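Coenzyme F420-dependent N(5),N(10)-methenyltetrahydromethanopterin reductase-related protein (Desulfurobacterium thermolithotrophum DSM 11699, PDB 6HUZ) uses tetrahydrofolate derivatives as substrates and, as a bacterial paralog of [Fe]-hydrogenase, carries an iron-guanylylpyridinol cofactor. Local coordinates at residues Asn12-Lys17 with Pro28-Ser33; Met35-Ala40 with Lys62-Ala67; Ala162-Glu165 with Ile171-Glu174. All coordinates share one frame; numbering follows the deposited sequence. Where two conformers were deposited one is given.

Overall arrangement
Contacts 1 and 2 are neighbours, with centres 15 Å apart, and both use helix 32-41: its N-terminal end starts in contact 1 and its body packs in contact 2. They touch where P29 CG meets V64 CG2 at 4.1 Å. Contact 1 is the one at the ligands: Y13 and K17 border methenyltetrahydrofolate, and the side chain of Y14 comes within about 3 Å of the iron-guanylylpyridinol cofactor. The side chain of V64 in contact 2 is about 11 Å from that cofactor, and that of A162 in contact 3 about 13 Å. Contact 3 stands apart, its nearest atoms about 12 Å from contact 2 and about 17 Å from contact 1.

Contact 1: Asn12-Lys17 with Pro28-Ser33; sequences NYYSNK and PPYGGS. With GUE (5,10-Methenyltetrahydrofolate), chain C.
Y14 and Y30 make the close-packed part of this contact, their side chains crossing obliquely. CB of Y14 lies 3.7 Å from Y30 CD2, and in return Y30 CB comes 3.7 Å from CD2 of the Y14 ring. The first torsion of Y14 (chi1 -56°) puts its ring opposite the carbonyl carbon and brings CE2 to within 4.4 Å of the backbone N of G31, the N-cap of helix 32-41. G31 has phi 90° and psi -141°, angles that glycine readily adopts. Further round helix 11-17 the packing gives way to exposed residues: S15 and N16 are exposed, and K17 reaches past the helix on an extended chain to give a hydrogen bond, NZ to OE2 of methenyltetrahydrofolate, at 3.2 Å. Beside it the Y13 ring meets the same ligand, CE2 standing 3.5 Å from C5', with the ligand's OE1 at its edge. The ligand also bonds to T230 OG1 of the second subunit, and Y13 OH to L228 O of that subunit, so the folate site lies at a subunit interface. Y30 OH bonds to G25 O, helix 20-23 fills in with V20 against both Y14 and Y30, and P29 rests on helix 58-66.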
loop_
_atom_site.group_PDB
_atom_site.type_symbol
_atom_site.label_atom_id
_atom_site.label_comp_id
_atom_site.label_asym_id
_atom_site.label_seq_id
_atom_site.Cartn_x
_atom_site.Cartn_y
_atom_site.Cartn_z
ATOM N N ASN A 12 -29.527 17.030 -3.487
ATOM C CA ASN A 12 -28.623 18.170 -3.276
ATOM C C ASN A 12 -27.169 17.810 -3.456
ATOM O O ASN A 12 -26.402 18.615 -3.980
ATOM C CB ASN A 12 -28.806 18.769 -1.885
ATOM C CG ASN A 12 -30.075 19.533 -1.739
ATOM O OD1 ASN A 12 -30.711 19.901 -2.730
ATOM N ND2 ASN A 12 -30.474 19.793 -0.502
ATOM N N TYR A 13 -26.759 16.632 -3.007
ATOM C CA TYR A 13 -25.340 16.323 -3.147
ATOM C C TYR A 13 -24.947 16.207 -4.612
ATOM O O TYR A 13 -23.961 16.822 -5.009
ATOM C CB TYR A 13 -24.917 15.077 -2.358
ATOM C CG TYR A 13 -23.428 14.845 -2.512
ATOM C CD1 TYR A 13 -22.516 15.512 -1.698
ATOM C CD2 TYR A 13 -22.928 14.073 -3.552
ATOM C CE1 TYR A 13 -21.148 15.358 -1.872
ATOM C CE2 TYR A 13 -21.558 13.912 -3.739
ATOM C CZ TYR A 13 -20.672 14.571 -2.901
ATOM O OH TYR A 13 -19.319 14.459 -3.067
ATOM N N TYR A 14 -25.734 15.472 -5.413
ATOM C CA TYR A 14 -25.423 15.272 -6.825
ATOM C C TYR A 14 -25.677 16.473 -7.726
ATOM O O TYR A 14 -25.276 16.429 -8.880
ATOM C CB TYR A 14 -26.163 14.044 -7.365
ATOM C CG TYR A 14 -25.872 12.780 -6.589
ATOM C CD1 TYR A 14 -24.571 12.309 -6.453
ATOM C CD2 TYR A 14 -26.902 11.994 -6.094
ATOM C CE1 TYR A 14 -24.294 11.132 -5.764
ATOM C CE2 TYR A 14 -26.643 10.795 -5.436
ATOM C CZ TYR A 14 -25.337 10.370 -5.270
ATOM O OH TYR A 14 -25.074 9.197 -4.613
ATOM N N SER A 15 -26.328 17.526 -7.242
ATOM C CA SER A 15 -26.598 18.716 -8.051
ATOM C C SER A 15 -25.793 19.927 -7.588
ATOM O O SER A 15 -25.235 20.641 -8.411
ATOM C CB SER A 15 -28.082 19.088 -7.976
ATOM O OG SER A 15 -28.386 20.303 -8.652
ATOM N N ASN A 16 -25.760 20.190 -6.287
ATOM C CA ASN A 16 -25.060 21.392 -5.815
ATOM C C ASN A 16 -23.683 21.228 -5.226
ATOM O O ASN A 16 -22.850 22.088 -5.462
ATOM C CB ASN A 16 -25.932 22.111 -4.793
ATOM C CG ASN A 16 -27.369 22.254 -5.230
ATOM O OD1 ASN A 16 -27.669 22.615 -6.379
ATOM N ND2 ASN A 16 -28.289 21.982 -4.330
ATOM N N LYS A 17 -23.458 20.170 -4.448
ATOM C CA LYS A 17 -22.194 19.916 -3.794
ATOM C C LYS A 17 -21.229 19.392 -4.814
ATOM O O LYS A 17 -20.179 20.002 -5.009
ATOM C CB LYS A 17 -22.409 18.995 -2.604
ATOM C CG LYS A 17 -23.347 19.692 -1.630
ATOM C CD LYS A 17 -23.598 18.904 -0.372
ATOM C CE LYS A 17 -24.543 19.679 0.536
ATOM N NZ LYS A 17 -24.449 19.237 1.956
ATOM N N PRO A 28 -30.208 14.464 -13.416
ATOM C CA PRO A 28 -30.851 13.878 -12.239
ATOM C C PRO A 28 -32.125 13.175 -12.692
ATOM O O PRO A 28 -32.656 13.474 -13.771
ATOM C CB PRO A 28 -31.099 15.079 -11.309
ATOM C CG PRO A 28 -31.053 16.255 -12.180
ATOM C CD PRO A 28 -30.123 15.930 -13.311
ATOM N N PRO A 29 -32.624 12.203 -11.918
ATOM C CA PRO A 29 -32.136 11.745 -10.612
ATOM C C PRO A 29 -30.993 10.736 -10.701
ATOM O O PRO A 29 -30.993 9.852 -11.551
ATOM C CB PRO A 29 -33.389 11.145 -9.988
ATOM C CG PRO A 29 -34.086 10.513 -11.171
ATOM C CD PRO A 29 -33.859 11.491 -12.309
ATOM N N TYR A 30 -30.027 10.881 -9.803
ATOM C CA TYR A 30 -28.854 10.024 -9.722
ATOM C C TYR A 30 -28.964 9.132 -8.494
ATOM O O TYR A 30 -29.701 9.455 -7.563
ATOM C CB TYR A 30 -27.605 10.902 -9.558
ATOM C CG TYR A 30 -27.283 11.758 -10.765
ATOM C CD1 TYR A 30 -26.769 11.191 -11.928
ATOM C CD2 TYR A 30 -27.405 13.142 -10.715
ATOM C CE1 TYR A 30 -26.406 11.978 -13.015
ATOM C CE2 TYR A 30 -27.075 13.938 -11.807
ATOM C CZ TYR A 30 -26.561 13.354 -12.954
ATOM O OH TYR A 30 -26.213 14.146 -14.032
ATOM N N GLY A 31 -28.217 8.035 -8.498
ATOM C CA GLY A 31 -28.182 7.108 -7.372
ATOM C C GLY A 31 -29.196 5.986 -7.418
ATOM O O GLY A 31 -29.447 5.427 -8.478
ATOM N N GLY A 32 -29.755 5.651 -6.264
ATOM C CA GLY A 32 -30.725 4.570 -6.119
ATOM C C GLY A 32 -31.898 4.702 -7.058
ATOM O O GLY A 32 -32.364 3.712 -7.620
ATOM N N SER A 33 -32.387 5.948 -7.203
ATOM C CA SER A 33 -33.494 6.284 -8.089
ATOM C C SER A 33 -33.176 5.857 -9.522
ATOM O O SER A 33 -34.027 5.254 -10.179
ATOM C CB SER A 33 -33.712 7.798 -8.072
ATOM O OG SER A 33 -32.462 8.438 -8.285
HETATM N N1 GUE C . -16.392 6.636 -8.227
HETATM C C2 GUE C . -16.241 5.391 -7.700
HETATM N N3 GUE C . -16.665 5.059 -6.476
HETATM C C4 GUE C . -17.284 5.902 -5.667
HETATM C C6 GUE C . -18.855 9.329 -6.251
HETATM C "C1'" GUE C . -19.241 11.242 -0.109
HETATM C "C2'" GUE C . -18.180 10.351 -0.315
HETATM C "C3'" GUE C . -17.895 9.879 -1.600
HETATM C "C4'" GUE C . -18.681 10.272 -2.696
HETATM C "C5'" GUE C . -19.759 11.143 -2.472
HETATM O O4 GUE C . -17.667 5.518 -4.542
HETATM C C4A GUE C . -17.518 7.270 -6.178
HETATM N N5 GUE C . -18.086 8.348 -5.497
HETATM C C7 GUE C . -17.838 9.880 -7.244
HETATM N N8 GUE C . -17.199 8.831 -8.032
HETATM C C8A GUE C . -17.021 7.588 -7.519
HETATM N N2 GUE C . -15.596 4.474 -8.463
HETATM C C9 GUE C . -19.018 10.423 -5.184
HETATM N N10 GUE C . -18.478 9.757 -4.001
HETATM C "C6'" GUE C . -20.026 11.623 -1.192
HETATM C C11 GUE C . -19.561 11.761 1.277
HETATM O O11 GUE C . -18.729 11.699 2.170
HETATM N N GUE C . -20.780 12.263 1.508
HETATM C CA GUE C . -21.241 12.625 2.850
HETATM C C GUE C . -22.525 11.907 3.217
HETATM O OX1 GUE C . -23.312 11.547 2.304
HETATM O OX2 GUE C . -22.779 11.675 4.420
HETATM C CB GUE C . -21.385 14.143 3.012
HETATM C CG GUE C . -20.989 14.940 1.764
HETATM C CD GUE C . -21.268 16.432 1.899
HETATM O OE1 GUE C . -20.368 17.237 1.535
HETATM O OE2 GUE C . -22.385 16.803 2.350
HETATM C C1 GUE C . -17.906 8.646 -4.269
#

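Contact 2: Met35-Ala40 with Lys62-Ala67; sequences MAVEFA and KKVEDA
Two helices on one face of the parallel Rossmann-type sheet meet where V37, on helix 32-41, faces V64 of helix 58-66 and A67, which follows it. Chains come close here, with 5.8 Å between V37 CA and A67 CA, and the small CB of A67 faces V37. V37 divides its methyls: CG1, anti to the backbone N (chi1 159°), lies 4.0 Å from A67 CB, while CG2 turns to the helix backbone, 3.9 Å from V64 CA, and also meets V64 CG2. Within the fold, helix 32-41 lies in the connection from strand 2-6 to strand 45-49 and leads into the latter; helix 58-66 lies in the next, to the outer strand 70-72, so this seam joins successive beta-alpha-beta units. The side chains meet by apolar packing, and no hydrogen bond joins the segments; the exception to apolar partners is A40 CB, one turn on from V37, 3.4 Å from the carbonyl oxygen of A67. Polar groups work elsewhere on the second helix: K62 NZ forms a salt bridge to the syn side of D66 OD2 at 3.2 Å, and E65 pairs with R61. Beneath the seam A36 and A40 rest on V46, and V64 on L71.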
loop_
_atom_site.group_PDB
_atom_site.type_symbol
_atom_site.label_atom_id
_atom_site.label_comp_id
_atom_site.label_asym_id
_atom_site.label_seq_id
_atom_site.Cartn_x
_atom_site.Cartn_y
_atom_site.Cartn_z
ATOM N N MET A 35 -30.952 3.613 -10.545
ATOM C CA MET A 35 -30.828 2.159 -10.521
ATOM C C MET A 35 -32.229 1.564 -10.642
ATOM O O MET A 35 -32.452 0.668 -11.443
ATOM C CB MET A 35 -30.191 1.688 -9.209
ATOM C CG MET A 35 -28.693 1.942 -9.141
ATOM S SD MET A 35 -28.004 1.404 -7.583
ATOM C CE MET A 35 -28.300 -0.314 -7.652
ATOM N N ALA A 36 -33.147 2.038 -9.835
ATOM C CA ALA A 36 -34.565 1.585 -9.849
ATOM C C ALA A 36 -35.194 1.760 -11.222
ATOM O O ALA A 36 -35.810 0.843 -11.736
ATOM C CB ALA A 36 -35.369 2.370 -8.821
ATOM N N VAL A 37 -35.062 2.946 -11.810
ATOM C CA VAL A 37 -35.602 3.232 -13.136
ATOM C C VAL A 37 -35.046 2.231 -14.154
ATOM O O VAL A 37 -35.805 1.695 -14.973
ATOM C CB VAL A 37 -35.311 4.702 -13.535
ATOM C CG1 VAL A 37 -35.394 4.899 -15.055
ATOM C CG2 VAL A 37 -36.284 5.653 -12.819
ATOM N N GLU A 38 -33.735 1.963 -14.109
ATOM C CA GLU A 38 -33.133 1.017 -15.046
ATOM C C GLU A 38 -33.674 -0.394 -14.876
ATOM O O GLU A 38 -33.910 -1.061 -15.874
ATOM C CB GLU A 38 -31.588 1.002 -14.891
ATOM C CG GLU A 38 -30.957 2.234 -15.511
ATOM C CD GLU A 38 -29.503 2.505 -15.155
ATOM O OE1 GLU A 38 -29.031 3.610 -15.509
ATOM O OE2 GLU A 38 -28.840 1.641 -14.529
ATOM N N PHE A 39 -33.837 -0.863 -13.623
ATOM C CA PHE A 39 -34.342 -2.225 -13.381
ATOM C C PHE A 39 -35.817 -2.288 -13.846
ATOM O O PHE A 39 -36.254 -3.290 -14.422
ATOM C CB PHE A 39 -34.203 -2.601 -11.873
ATOM C CG PHE A 39 -32.799 -2.630 -11.277
ATOM C CD1 PHE A 39 -31.745 -3.209 -11.961
ATOM C CD2 PHE A 39 -32.550 -2.098 -10.019
ATOM C CE1 PHE A 39 -30.459 -3.239 -11.406
ATOM C CE2 PHE A 39 -31.268 -2.130 -9.471
ATOM C CZ PHE A 39 -30.237 -2.709 -10.165
ATOM N N ALA A 40 -36.571 -1.205 -13.613
ATOM C CA ALA A 40 -37.971 -1.119 -14.018
ATOM C C ALA A 40 -38.060 -1.128 -15.550
ATOM O O ALA A 40 -38.926 -1.808 -16.116
ATOM C CB ALA A 40 -38.601 0.148 -13.445
ATOM N N LYS A 62 -42.444 12.025 -10.902
ATOM C CA LYS A 62 -43.269 11.560 -12.021
ATOM C C LYS A 62 -42.435 10.766 -13.023
ATOM O O LYS A 62 -42.913 9.761 -13.558
ATOM C CB LYS A 62 -43.931 12.747 -12.739
ATOM C CG LYS A 62 -44.527 12.381 -14.105
ATOM C CD LYS A 62 -45.491 13.446 -14.623
ATOM C CE LYS A 62 -46.389 12.934 -15.730
ATOM N NZ LYS A 62 -45.642 12.702 -16.997
ATOM N N LYS A 63 -41.207 11.232 -13.296
ATOM C CA LYS A 63 -40.305 10.557 -14.239
ATOM C C LYS A 63 -39.965 9.147 -13.721
ATOM O O LYS A 63 -39.928 8.187 -14.497
ATOM C CB LYS A 63 -39.035 11.414 -14.418
ATOM C CG LYS A 63 -38.012 10.851 -15.396
ATOM C CD LYS A 63 -36.772 11.738 -15.484
ATOM C CE LYS A 63 -35.732 11.165 -16.417
ATOM N NZ LYS A 63 -34.519 12.024 -16.496
ATOM N N VAL A 64 -39.738 9.018 -12.408
ATOM C CA VAL A 64 -39.419 7.743 -11.773
ATOM C C VAL A 64 -40.645 6.820 -11.830
ATOM O O VAL A 64 -40.508 5.668 -12.248
ATOM C CB VAL A 64 -38.921 7.918 -10.318
ATOM C CG1 VAL A 64 -38.945 6.578 -9.578
ATOM C CG2 VAL A 64 -37.512 8.514 -10.297
ATOM N N GLU A 65 -41.827 7.320 -11.399
ATOM C CA GLU A 65 -43.062 6.528 -11.405
ATOM C C GLU A 65 -43.446 6.080 -12.816
ATOM O O GLU A 65 -43.893 4.943 -12.988
ATOM C CB GLU A 65 -44.209 7.307 -10.762
ATOM C CG GLU A 65 -44.079 7.395 -9.251
ATOM C CD GLU A 65 -45.047 8.358 -8.584
ATOM O OE1 GLU A 65 -45.237 8.258 -7.351
ATOM O OE2 GLU A 65 -45.616 9.217 -9.294
ATOM N N ASP A 66 -43.254 6.951 -13.830
ATOM C CA ASP A 66 -43.575 6.618 -15.228
ATOM C C ASP A 66 -42.807 5.396 -15.740
ATOM O O ASP A 66 -43.303 4.705 -16.634
ATOM C CB ASP A 66 -43.280 7.803 -16.160
ATOM C CG ASP A 66 -44.271 8.946 -16.093
ATOM O OD1 ASP A 66 -45.394 8.742 -15.548
ATOM O OD2 ASP A 66 -43.936 10.043 -16.585
ATOM N N ALA A 67 -41.603 5.140 -15.202
ATOM C CA ALA A 67 -40.798 3.998 -15.620
ATOM C C ALA A 67 -41.337 2.686 -15.039
ATOM O O ALA A 67 -40.889 1.626 -15.450
ATOM C CB ALA A 67 -39.342 4.202 -15.195
#

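Contact 3: Ala162-Glu165 with Ile171-Glu174; sequences ATNE and IVTE
Strand 158-163 ends just before N164, where the backbone turns and the chain passes I171 with 6.4 Å between the CA atoms of N164 and I171. The side-chain amide of N164 does the joining. Its CG stands opposite the carbonyl carbon (chi1 -60°), which swings the amide across to the returning chain. OD1 is gripped twice: I171 N gives it a hydrogen bond of 2.8 Å from a position tilted out of the carbonyl plane, and V172 N gives a longer one of 3.2 Å that lies in the plane, on a lone pair. At the other corner ND2 donates to V172 O, 2.8 Å away and nearly straight at 173°. One amide thus meets both the N-H and the C=O of V172, much as a backbone partner in a sheet would, and with three bonds its rotation is fixed. CG1 of V172 lies 3.6 Å from N164 OD1, packing against the amide. A water accepts from N164 N at 3.2 Å and donates weakly to E174 OE2, a bridge between the segments. T163 OG1 accepts from E165 N at 3.2 Å, an ST turn just where the strand ends. The other segment leads straight into helix 174-186: T173 is its N-cap, the side chain capping a backbone N beyond E174, while T173 N bonds to Q176 OE1. Around the contact, T163 pairs by backbone with L194 of strand 190-195 and I171 with F142 of strand 141-144, A162 O bonds to S143 OG, and A162 and I171 pack on helix 121-127, with A162 also touching helix 196-203.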
loop_
_atom_site.group_PDB
_atom_site.type_symbol
_atom_site.label_atom_id
_atom_site.label_comp_id
_atom_site.label_asym_id
_atom_site.label_seq_id
_atom_site.Cartn_x
_atom_site.Cartn_y
_atom_site.Cartn_z
ATOM N N ALA A 162 -20.173 -8.927 -4.980
ATOM C CA ALA A 162 -19.344 -9.685 -4.031
ATOM C C ALA A 162 -19.563 -11.189 -4.088
ATOM O O ALA A 162 -20.693 -11.638 -4.066
ATOM C CB ALA A 162 -19.608 -9.189 -2.609
ATOM N N THR A 163 -18.474 -11.962 -4.126
ATOM C CA THR A 163 -18.533 -13.419 -4.144
ATOM C C THR A 163 -17.943 -13.953 -2.819
ATOM O O THR A 163 -17.471 -13.178 -1.991
ATOM C CB THR A 163 -17.718 -13.986 -5.318
ATOM O OG1 THR A 163 -16.331 -13.819 -5.034
ATOM C CG2 THR A 163 -18.083 -13.341 -6.653
ATOM N N ASN A 164 -17.963 -15.291 -2.645
ATOM C CA ASN A 164 -17.427 -15.948 -1.454
ATOM C C ASN A 164 -15.912 -16.155 -1.551
ATOM O O ASN A 164 -15.315 -16.704 -0.625
ATOM C CB ASN A 164 -18.089 -17.315 -1.263
ATOM C CG ASN A 164 -19.590 -17.239 -1.089
ATOM O OD1 ASN A 164 -20.094 -16.522 -0.222
ATOM N ND2 ASN A 164 -20.349 -17.974 -1.908
ATOM N N GLU A 165 -15.284 -15.748 -2.659
ATOM C CA GLU A 165 -13.859 -15.940 -2.810
ATOM C C GLU A 165 -13.063 -15.227 -1.710
ATOM O O GLU A 165 -13.376 -14.087 -1.350
ATOM C CB GLU A 165 -13.409 -15.525 -4.219
ATOM C CG GLU A 165 -11.951 -15.858 -4.495
ATOM C CD GLU A 165 -11.605 -15.791 -5.968
ATOM O OE1 GLU A 165 -12.066 -14.842 -6.647
ATOM O OE2 GLU A 165 -10.871 -16.688 -6.441
ATOM N N ILE A 171 -21.251 -16.353 2.315
ATOM C CA ILE A 171 -22.252 -15.369 2.734
ATOM C C ILE A 171 -23.360 -15.254 1.665
ATOM O O ILE A 171 -24.382 -14.601 1.907
ATOM C CB ILE A 171 -21.594 -14.008 3.005
ATOM C CG1 ILE A 171 -20.907 -13.452 1.745
ATOM C CG2 ILE A 171 -20.621 -14.139 4.159
ATOM C CD1 ILE A 171 -20.522 -11.940 1.845
ATOM N N VAL A 172 -23.162 -15.873 0.479
ATOM C CA VAL A 172 -24.162 -15.818 -0.591
ATOM C C VAL A 172 -24.153 -17.144 -1.401
ATOM O O VAL A 172 -23.130 -17.820 -1.462
ATOM C CB VAL A 172 -23.886 -14.569 -1.491
ATOM C CG1 VAL A 172 -22.504 -14.652 -2.157
ATOM C CG2 VAL A 172 -25.001 -14.353 -2.528
ATOM N N THR A 173 -25.284 -17.503 -2.024
ATOM C CA THR A 173 -25.384 -18.726 -2.833
ATOM C C THR A 173 -25.187 -18.400 -4.315
ATOM O O THR A 173 -25.293 -17.245 -4.731
ATOM C CB THR A 173 -26.755 -19.414 -2.675
ATOM O OG1 THR A 173 -27.756 -18.615 -3.324
ATOM C CG2 THR A 173 -27.138 -19.671 -1.206
ATOM N N GLU A 174 -24.929 -19.437 -5.112
ATOM C CA GLU A 174 -24.749 -19.279 -6.550
ATOM C C GLU A 174 -26.021 -18.737 -7.169
ATOM O O GLU A 174 -25.935 -17.872 -8.030
ATOM C CB GLU A 174 -24.334 -20.605 -7.225
ATOM C CG GLU A 174 -22.853 -20.915 -7.072
ATOM C CD GLU A 174 -21.881 -19.766 -7.297
ATOM O OE1 GLU A 174 -22.080 -18.992 -8.261
ATOM O OE2 GLU A 174 -20.913 -19.646 -6.508
HETATM O O HOH W 1 -19.465 -17.143 -4.769
#